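Local structure of class I phosphodiesterase PDEB1 (Leishmania major, 2R8Q) at residues A58-V63 and F86-R91; F102-D107 and L138-D143. The protein belongs to the class I cyclic nucleotide phosphodiesterases, with an all-helical HD-type catalytic domain that holds a zinc and a magnesium ion side by side. One frame throughout, in Å; residues are numbered along the deposited sequence.

Overall arrangement
Both contacts lie in the all-helical catalytic domain, in series along the chain: contact 1 joins helices 55-68 and 80-92 and closes before contact 2 opens on helix 102-118, the next helix along. Their centres are about 10 Å apart, and they touch directly. Phe102 and Val106 of helix 102-118 reach Arg91 and Val63 of contact 1, while Phe86 packs on Val139 at the end of helix 127-139. The centre of contact 1 sits about 14 Å from the centre of the chain, that of contact 2 about 6 Å. The sequence thus runs from an apolar helix pair inward to the metal site, with helix 102-118 bordering both.

Contact 1: residues A58-V63 and F86-R91; sequences AAAGVV and FILQCR
Ala60 is the first residue of 58-63 to meet the other helix: its CB touches Ile87 CG2 at 4.0 Å and has Leu88 CD2 a little farther off. The same methyl lies 4.0 Å from Arg91 NH1, approaching the guanidinium obliquely. With CG anti to the backbone N (chi1 -170°) and a bend at chi3, the arginine chain reaches back to helix 55-68, where NH1 forms a salt bridge with Asp57. Leu88 CD2 covers one guanidinium face, 3.3 Å above the plane and over its centre, while NH1 is taken by the aspartate.

One turn on, Val63 brings CG2 against Ile87. This methyl is 3.5 Å from Ile87 CG2, tighter than usual for two carbons, and 3.7 Å from Ile87 CD1; both come to it from one side. The two side chains slide past each other in opposite directions. Val63 also packs on Val106 of helix 102-118, which extends the apolar layer inward.

No hydrogen bond joins the two segments. Their axes approach to 10.2 Å, and their directions differ by 137°, an obliquely antiparallel crossing, the nearest CA pair being Ala60 and Ile87. This is apolar helix-to-helix packing between helices 55-68 and 80-92, within the all-helical phosphodiesterase fold.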
loop_
_atom_site.group_PDB
_atom_site.type_symbol
_atom_site.label_atom_id
_atom_site.label_comp_id
_atom_site.label_asym_id
_atom_site.label_seq_id
_atom_site.Cartn_x
_atom_site.Cartn_y
_atom_site.Cartn_z
ATOM N N ALA A 58 -2.370 -1.136 -29.892
ATOM C CA ALA A 58 -3.607 -1.708 -30.407
ATOM C C ALA A 58 -4.495 -2.184 -29.252
ATOM O O ALA A 58 -5.705 -1.986 -29.272
ATOM C CB ALA A 58 -3.291 -2.867 -31.356
ATOM N N ALA A 59 -3.892 -2.812 -28.247
ATOM C CA ALA A 59 -4.652 -3.294 -27.095
ATOM C C ALA A 59 -5.289 -2.128 -26.340
ATOM O O ALA A 59 -6.425 -2.220 -25.881
ATOM C CB ALA A 59 -3.740 -4.091 -26.168
ATOM N N ALA A 60 -4.547 -1.036 -26.203
ATOM C CA ALA A 60 -5.063 0.148 -25.524
ATOM C C ALA A 60 -6.221 0.703 -26.352
ATOM O O ALA A 60 -7.203 1.217 -25.812
ATOM C CB ALA A 60 -3.965 1.191 -25.397
ATOM N N GLY A 61 -6.092 0.591 -27.671
ATOM C CA GLY A 61 -7.127 1.077 -28.566
ATOM C C GLY A 61 -8.402 0.263 -28.463
ATOM O O GLY A 61 -9.501 0.793 -28.625
ATOM N N VAL A 62 -8.259 -1.035 -28.205
ATOM C CA VAL A 62 -9.411 -1.907 -28.062
ATOM C C VAL A 62 -10.253 -1.419 -26.890
ATOM O O VAL A 62 -11.459 -1.217 -27.021
ATOM C CB VAL A 62 -8.974 -3.371 -27.807
ATOM C CG1 VAL A 62 -10.171 -4.230 -27.437
ATOM C CG2 VAL A 62 -8.290 -3.924 -29.055
ATOM N N VAL A 63 -9.613 -1.208 -25.744
ATOM C CA VAL A 63 -10.354 -0.752 -24.577
ATOM C C VAL A 63 -10.882 0.671 -24.719
ATOM O O VAL A 63 -11.983 0.959 -24.258
ATOM C CB VAL A 63 -9.514 -0.870 -23.281
ATOM C CG1 VAL A 63 -9.280 -2.335 -22.954
ATOM C CG2 VAL A 63 -8.204 -0.146 -23.434
ATOM N N PHE A 86 -6.083 7.486 -18.601
ATOM C CA PHE A 86 -6.273 6.445 -17.588
ATOM C C PHE A 86 -5.807 5.093 -18.130
ATOM O O PHE A 86 -5.050 4.376 -17.476
ATOM C CB PHE A 86 -7.748 6.368 -17.183
ATOM C CG PHE A 86 -8.072 5.216 -16.272
ATOM C CD1 PHE A 86 -7.715 5.255 -14.924
ATOM C CD2 PHE A 86 -8.734 4.096 -16.761
ATOM C CE1 PHE A 86 -8.016 4.191 -14.080
ATOM C CE2 PHE A 86 -9.041 3.023 -15.924
ATOM C CZ PHE A 86 -8.681 3.074 -14.584
ATOM N N ILE A 87 -6.251 4.751 -19.334
ATOM C CA ILE A 87 -5.860 3.485 -19.946
ATOM C C ILE A 87 -4.335 3.400 -20.056
ATOM O O ILE A 87 -3.738 2.373 -19.732
ATOM C CB ILE A 87 -6.495 3.342 -21.344
ATOM C CG1 ILE A 87 -8.015 3.243 -21.206
ATOM C CG2 ILE A 87 -5.933 2.117 -22.060
ATOM C CD1 ILE A 87 -8.766 3.352 -22.522
ATOM N N LEU A 88 -3.699 4.486 -20.485
ATOM C CA LEU A 88 -2.246 4.489 -20.633
ATOM C C LEU A 88 -1.500 4.482 -19.303
ATOM O O LEU A 88 -0.403 3.935 -19.214
ATOM C CB LEU A 88 -1.802 5.686 -21.480
ATOM C CG LEU A 88 -2.249 5.616 -22.944
ATOM C CD1 LEU A 88 -1.892 6.910 -23.654
ATOM C CD2 LEU A 88 -1.577 4.424 -23.625
ATOM N N GLN A 89 -2.081 5.095 -18.273
ATOM C CA GLN A 89 -1.444 5.098 -16.961
ATOM C C GLN A 89 -1.516 3.678 -16.404
ATOM O O GLN A 89 -0.600 3.225 -15.718
ATOM C CB GLN A 89 -2.139 6.086 -16.016
ATOM C CG GLN A 89 -1.846 7.559 -16.334
ATOM C CD GLN A 89 -0.426 7.984 -15.972
ATOM O OE1 GLN A 89 0.418 7.158 -15.622
ATOM N NE2 GLN A 89 -0.159 9.287 -16.062
ATOM N N CYS A 90 -2.606 2.973 -16.702
ATOM C CA CYS A 90 -2.742 1.589 -16.252
ATOM C C CYS A 90 -1.709 0.729 -16.986
ATOM O O CYS A 90 -0.980 -0.054 -16.374
ATOM C CB CYS A 90 -4.149 1.052 -16.548
ATOM S SG CYS A 90 -5.469 1.637 -15.443
ATOM N N ARG A 91 -1.643 0.888 -18.304
ATOM C CA ARG A 91 -0.717 0.114 -19.119
ATOM C C ARG A 91 0.723 0.220 -18.620
ATOM O O ARG A 91 1.457 -0.772 -18.589
ATOM C CB ARG A 91 -0.805 0.573 -20.579
ATOM C CG ARG A 91 -0.057 -0.326 -21.549
ATOM C CD ARG A 91 -0.195 0.156 -22.984
ATOM N NE ARG A 91 0.546 1.391 -23.222
ATOM C CZ ARG A 91 0.630 1.992 -24.405
ATOM N NH1 ARG A 91 0.015 1.474 -25.457
ATOM N NH2 ARG A 91 1.346 3.103 -24.539
#

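Contact 2: residues F102-D107 and L138-D143. With ZN (zinc ion), chain C; MG (magnesium ion), chain D.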
loop_
_atom_site.group_PDB
_atom_site.type_symbol
_atom_site.label_atom_id
_atom_site.label_comp_id
_atom_site.label_asym_id
_atom_site.label_seq_id
_atom_site.Cartn_x
_atom_site.Cartn_y
_atom_site.Cartn_z
ATOM N N PHE A 102 -0.559 -6.412 -19.460
ATOM C CA PHE A 102 -1.659 -5.560 -19.892
ATOM C C PHE A 102 -2.731 -6.301 -20.698
ATOM O O PHE A 102 -3.915 -6.001 -20.577
ATOM C CB PHE A 102 -1.099 -4.380 -20.699
ATOM C CG PHE A 102 -2.126 -3.349 -21.089
ATOM C CD1 PHE A 102 -2.877 -2.682 -20.122
ATOM C CD2 PHE A 102 -2.314 -3.019 -22.430
ATOM C CE1 PHE A 102 -3.799 -1.698 -20.481
ATOM C CE2 PHE A 102 -3.234 -2.036 -22.804
ATOM C CZ PHE A 102 -3.977 -1.373 -21.831
ATOM N N TYR A 103 -2.333 -7.273 -21.512
ATOM C CA TYR A 103 -3.312 -8.004 -22.313
ATOM C C TYR A 103 -4.342 -8.755 -21.479
ATOM O O TYR A 103 -5.489 -8.907 -21.899
ATOM C CB TYR A 103 -2.604 -8.967 -23.264
ATOM C CG TYR A 103 -1.613 -8.272 -24.166
ATOM C CD1 TYR A 103 -0.254 -8.574 -24.100
ATOM C CD2 TYR A 103 -2.030 -7.297 -25.074
ATOM C CE1 TYR A 103 0.668 -7.925 -24.917
ATOM C CE2 TYR A 103 -1.113 -6.638 -25.894
ATOM C CZ TYR A 103 0.232 -6.957 -25.811
ATOM O OH TYR A 103 1.154 -6.318 -26.612
ATOM N N HIS A 104 -3.942 -9.230 -20.304
ATOM C CA HIS A 104 -4.882 -9.936 -19.440
ATOM C C HIS A 104 -5.991 -9.007 -18.960
ATOM O O HIS A 104 -7.157 -9.395 -18.946
ATOM C CB HIS A 104 -4.167 -10.528 -18.216
ATOM C CG HIS A 104 -5.095 -10.934 -17.108
ATOM N ND1 HIS A 104 -6.019 -11.952 -17.240
ATOM C CD2 HIS A 104 -5.222 -10.476 -15.841
ATOM C CE1 HIS A 104 -6.667 -12.106 -16.098
ATOM N NE2 HIS A 104 -6.203 -11.222 -15.233
ATOM N N VAL A 105 -5.647 -7.782 -18.563
ATOM C CA VAL A 105 -6.694 -6.887 -18.072
ATOM C C VAL A 105 -7.553 -6.337 -19.205
ATOM O O VAL A 105 -8.731 -6.055 -19.008
ATOM C CB VAL A 105 -6.129 -5.738 -17.183
ATOM C CG1 VAL A 105 -5.388 -6.343 -15.989
ATOM C CG2 VAL A 105 -5.210 -4.819 -17.976
ATOM N N VAL A 106 -6.974 -6.205 -20.396
ATOM C CA VAL A 106 -7.740 -5.750 -21.549
ATOM C C VAL A 106 -8.759 -6.862 -21.817
ATOM O O VAL A 106 -9.936 -6.602 -22.082
ATOM C CB VAL A 106 -6.825 -5.559 -22.784
ATOM C CG1 VAL A 106 -7.666 -5.416 -24.055
ATOM C CG2 VAL A 106 -5.955 -4.323 -22.580
ATOM N N ASP A 107 -8.301 -8.108 -21.728
ATOM C CA ASP A 107 -9.181 -9.253 -21.932
ATOM C C ASP A 107 -10.301 -9.300 -20.891
ATOM O O ASP A 107 -11.457 -9.522 -21.233
ATOM C CB ASP A 107 -8.377 -10.554 -21.883
ATOM C CG ASP A 107 -9.255 -11.788 -21.946
ATOM O OD1 ASP A 107 -10.095 -11.877 -22.866
ATOM O OD2 ASP A 107 -9.097 -12.675 -21.077
ATOM N N LEU A 138 -9.460 -2.839 -15.617
ATOM C CA LEU A 138 -8.152 -2.347 -16.033
ATOM C C LEU A 138 -7.130 -2.153 -14.914
ATOM O O LEU A 138 -5.927 -2.145 -15.173
ATOM C CB LEU A 138 -8.313 -1.035 -16.816
ATOM C CG LEU A 138 -9.136 -1.149 -18.104
ATOM C CD1 LEU A 138 -9.348 0.233 -18.709
ATOM C CD2 LEU A 138 -8.420 -2.066 -19.090
ATOM N N VAL A 139 -7.594 -2.005 -13.678
ATOM C CA VAL A 139 -6.682 -1.795 -12.558
ATOM C C VAL A 139 -6.541 -3.012 -11.653
ATOM O O VAL A 139 -5.694 -3.021 -10.769
ATOM C CB VAL A 139 -7.156 -0.635 -11.638
ATOM C CG1 VAL A 139 -7.398 0.629 -12.453
ATOM C CG2 VAL A 139 -8.422 -1.044 -10.896
ATOM N N HIS A 140 -7.340 -4.047 -11.894
ATOM C CA HIS A 140 -7.350 -5.193 -10.987
ATOM C C HIS A 140 -6.092 -6.029 -10.761
ATOM O O HIS A 140 -6.042 -6.786 -9.792
ATOM C CB HIS A 140 -8.553 -6.103 -11.302
ATOM C CG HIS A 140 -8.244 -7.242 -12.219
ATOM N ND1 HIS A 140 -8.205 -7.110 -13.590
ATOM C CD2 HIS A 140 -7.962 -8.540 -11.957
ATOM C CE1 HIS A 140 -7.912 -8.278 -14.133
ATOM N NE2 HIS A 140 -7.761 -9.163 -13.164
ATOM N N ASP A 141 -5.082 -5.890 -11.619
ATOM C CA ASP A 141 -3.830 -6.636 -11.456
ATOM C C ASP A 141 -2.590 -5.738 -11.555
ATOM O O ASP A 141 -1.483 -6.227 -11.777
ATOM C CB ASP A 141 -3.710 -7.752 -12.505
ATOM C CG ASP A 141 -4.335 -9.049 -12.050
ATOM O OD1 ASP A 141 -4.224 -9.359 -10.848
ATOM O OD2 ASP A 141 -4.917 -9.764 -12.896
ATOM N N LEU A 142 -2.771 -4.435 -11.371
ATOM C CA LEU A 142 -1.654 -3.490 -11.482
ATOM C C LEU A 142 -0.346 -3.901 -10.807
ATOM O O LEU A 142 -0.319 -4.236 -9.630
ATOM C CB LEU A 142 -2.072 -2.116 -10.947
ATOM C CG LEU A 142 -3.101 -1.317 -11.755
ATOM C CD1 LEU A 142 -3.664 -0.187 -10.898
ATOM C CD2 LEU A 142 -2.455 -0.760 -13.016
ATOM N N ASP A 143 0.735 -3.856 -11.580
ATOM C CA ASP A 143 2.081 -4.168 -11.099
ATOM C C ASP A 143 2.280 -5.600 -10.601
ATOM O O ASP A 143 3.110 -5.858 -9.727
ATOM C CB ASP A 143 2.476 -3.150 -10.019
ATOM C CG ASP A 143 3.955 -3.200 -9.666
ATOM O OD1 ASP A 143 4.796 -3.269 -10.588
ATOM O OD2 ASP A 143 4.277 -3.147 -8.458
HETATM ZN ZN ZN C . -6.595 -11.061 -13.077
HETATM MG MG MG D . -5.171 -10.862 -9.608
HETATM O O HOH W 1 -6.785 -11.451 -10.963
HETATM O O HOH W 2 -5.619 -13.117 -12.820
HETATM O O HOH W 3 -3.538 -10.454 -8.165
HETATM O O HOH W 4 -6.103 -12.056 -8.020
HETATM O O HOH W 5 -3.992 -12.619 -10.270
#
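The zinc half of the two-metal centre is built across this contact, where His104 from helix 102-118 meets His140 and Asp141 just past helix 127-139. His104 NE2 binds zinc at 2.2 Å. Its CG lies anti to the backbone N (chi1 164°), which carries the ring off the helix and toward the ion. From the other segment, His140 NE2 binds the same ion at 2.2 Å, and the two imidazoles lie obliquely, their planes 57° apart.

Asp141 binds both metals: OD2 meets zinc at 2.1 Å and OD1 meets magnesium at 2.2 Å. OD2 also sits at the edge of the His104 ring, in its plane, but the short separation reflects a shared ion and is no hydrogen bond. Adjacent His140 and Asp141 form the His-Asp pair that gives the HD superfamily its name; Asp254 completes the protein ligands of zinc. Water 1 bridges the ions, lying 2.2 Å from each, and water 2 also binds zinc. The other nitrogen of the His140 ring, ND1, is hydrogen-bonded to Ala137 O, so both nitrogens are engaged and the ring's rotation is fixed.

Next to the metal ligands, Val105 packs between the segments. Its CG1 lies 3.7 Å from His140 CE1 and also touches Asp141 CB, while CG2 faces Leu138 O at 3.9 Å. Leu138 CD2 comes to 4.0 Å from Val105 O.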